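Local coordinates for Fe(2+) transporter FeoB (Escherichia coli, PDB 3I8S), which binds and slowly hydrolyses GTP through its cytosolic domain, probably coupling nucleotide binding to channel opening for ferrous iron uptake across the inner membrane, at residues S14-L19 with I90-A95. Residues are numbered along the deposited sequence; the frame is centred on the assembly and turned at random. Where two conformers were deposited one is given.
Sequences SGKTTL and INVVDA
Val92 meets Ser14, Gly15, Lys16 and Leu19 with its two methyl groups, standing from strand 88-94 toward the turn into helix 16-24. Its CB lies 4.1 Å from Lys16 CB, and from there the side chain forks. With chi1 at -174°, CG1 is anti to the backbone N and reaches the turn, 3.5 Å from Ser14 O and also near Lys16 N. The other branch, CG2, is held between two aliphatic chains, 3.8 Å from Lys16 CG and equally close to Leu19 CD2. Leu19 CD2 also approaches Ile90 CG2 more loosely, at 4.5 Å, while helix 154-164 packs on Leu19 and Ile90 through Leu159. Residues 14-17 belong to the GTP-binding P-loop (Walker A motif) of this G domain, so the contact seats the loop and the first turn of its helix on strand 88-94, an inner strand of the sheet, next to strand 4-10, from which the loop springs. The Gly15 backbone, with phi at 93°, makes the turn into the helix, and its carbonyl O accepts the first helical bond from Leu19 N at 3.0 Å. Only the aliphatic base of Lys16 rests on Val92; the chain then bends away, and in one of its two modelled conformers NZ hydrogen-bonds to Leu57 O in this nucleotide-free form. Ser14 OG likewise turns to a loop carbonyl, Asn11 O. Trimming Val92 to an alanine would probably open a gap beside the Ser14 carbonyl and between Lys16 CG and Leu19 CD2, leaving the start of the helix less firmly seated on the strand.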
loop_
_atom_site.group_PDB
_atom_site.type_symbol
_atom_site.label_atom_id
_atom_site.label_comp_id
_atom_site.label_asym_id
_atom_site.label_seq_id
_atom_site.Cartn_x
_atom_site.Cartn_y
_atom_site.Cartn_z
ATOM N N SER A 14 11.564 0.374 -8.046
ATOM C CA SER A 14 10.336 -0.198 -8.632
ATOM C C SER A 14 9.871 0.542 -9.871
ATOM O O SER A 14 8.848 0.168 -10.459
ATOM C CB SER A 14 9.213 -0.250 -7.609
ATOM O OG SER A 14 8.834 1.036 -7.150
ATOM N N GLY A 15 10.606 1.570 -10.273
ATOM C CA GLY A 15 10.192 2.440 -11.373
ATOM C C GLY A 15 9.419 3.667 -10.914
ATOM O O GLY A 15 8.928 4.458 -11.707
ATOM N N LYS A 16 9.332 3.846 -9.607
ATOM C CA LYS A 16 8.495 4.906 -9.060
ATOM C C LYS A 16 9.114 6.275 -9.340
ATOM O O LYS A 16 8.395 7.234 -9.664
ATOM C CB LYS A 16 8.267 4.629 -7.576
ATOM C CG LYS A 16 7.220 5.452 -6.916
ATOM C CD LYS A 16 7.294 5.245 -5.425
ATOM C CE LYS A 16 8.486 5.977 -4.827
ATOM N NZ LYS A 16 9.095 5.166 -3.754
ATOM N N THR A 17 10.441 6.379 -9.256
ATOM C CA THR A 17 11.097 7.618 -9.568
ATOM C C THR A 17 10.929 8.034 -11.028
ATOM O O THR A 17 10.707 9.213 -11.310
ATOM C CB THR A 17 12.573 7.571 -9.221
ATOM O OG1 THR A 17 12.654 7.358 -7.814
ATOM C CG2 THR A 17 13.266 8.836 -9.606
ATOM N N THR A 18 11.073 7.082 -11.948
ATOM C CA THR A 18 10.926 7.432 -13.360
ATOM C C THR A 18 9.475 7.834 -13.662
ATOM O O THR A 18 9.274 8.800 -14.432
ATOM C CB THR A 18 11.369 6.321 -14.292
ATOM O OG1 THR A 18 10.605 5.149 -13.998
ATOM C CG2 THR A 18 12.892 6.055 -14.120
ATOM N N LEU A 19 8.507 7.146 -13.059
ATOM C CA LEU A 19 7.079 7.496 -13.219
ATOM C C LEU A 19 6.821 8.916 -12.697
ATOM O O LEU A 19 6.131 9.715 -13.326
ATOM C CB LEU A 19 6.126 6.484 -12.567
ATOM C CG LEU A 19 4.624 6.775 -12.753
ATOM C CD1 LEU A 19 4.275 7.035 -14.287
ATOM C CD2 LEU A 19 3.767 5.644 -12.140
ATOM N N ILE A 90 -1.136 5.941 -5.812
ATOM C CA ILE A 90 -0.721 5.143 -6.965
ATOM C C ILE A 90 0.402 4.309 -6.439
ATOM O O ILE A 90 1.437 4.830 -5.961
ATOM C CB ILE A 90 -0.260 5.978 -8.192
ATOM C CG1 ILE A 90 -1.466 6.770 -8.718
ATOM C CG2 ILE A 90 0.332 5.044 -9.297
ATOM C CD1 ILE A 90 -1.092 7.788 -9.722
ATOM N N ASN A 91 0.174 3.009 -6.485
ATOM C CA ASN A 91 1.120 2.030 -6.006
ATOM C C ASN A 91 1.860 1.429 -7.166
ATOM O O ASN A 91 1.269 0.692 -7.940
ATOM C CB ASN A 91 0.387 0.972 -5.187
ATOM C CG ASN A 91 1.291 -0.177 -4.709
ATOM O OD1 ASN A 91 2.518 -0.039 -4.458
ATOM N ND2 ASN A 91 0.657 -1.317 -4.546
ATOM N N VAL A 92 3.121 1.794 -7.298
ATOM C CA VAL A 92 3.986 1.312 -8.409
ATOM C C VAL A 92 4.517 -0.057 -8.073
ATOM O O VAL A 92 5.204 -0.219 -7.066
ATOM C CB VAL A 92 5.085 2.303 -8.737
ATOM C CG1 VAL A 92 5.812 1.821 -9.964
ATOM C CG2 VAL A 92 4.472 3.704 -8.946
ATOM N N VAL A 93 4.148 -1.053 -8.876
ATOM C CA VAL A 93 4.442 -2.450 -8.599
ATOM C C VAL A 93 5.281 -3.025 -9.707
ATOM O O VAL A 93 4.927 -2.955 -10.863
ATOM C CB VAL A 93 3.128 -3.286 -8.420
ATOM C CG1 VAL A 93 3.421 -4.841 -8.433
ATOM C CG2 VAL A 93 2.393 -2.805 -7.154
ATOM N N ASP A 94 6.448 -3.532 -9.344
ATOM C CA ASP A 94 7.385 -4.218 -10.249
ATOM C C ASP A 94 6.857 -5.614 -10.680
ATOM O O ASP A 94 6.930 -6.547 -9.905
ATOM C CB ASP A 94 8.751 -4.321 -9.545
ATOM C CG ASP A 94 9.817 -5.073 -10.347
ATOM O OD1 ASP A 94 9.570 -5.475 -11.516
ATOM O OD2 ASP A 94 10.977 -5.273 -9.829
ATOM N N ALA A 95 6.361 -5.744 -11.924
ATOM C CA ALA A 95 5.895 -7.042 -12.458
ATOM C C ALA A 95 6.919 -8.200 -12.377
ATOM O O ALA A 95 6.539 -9.376 -12.328
ATOM C CB ALA A 95 5.375 -6.878 -13.906
#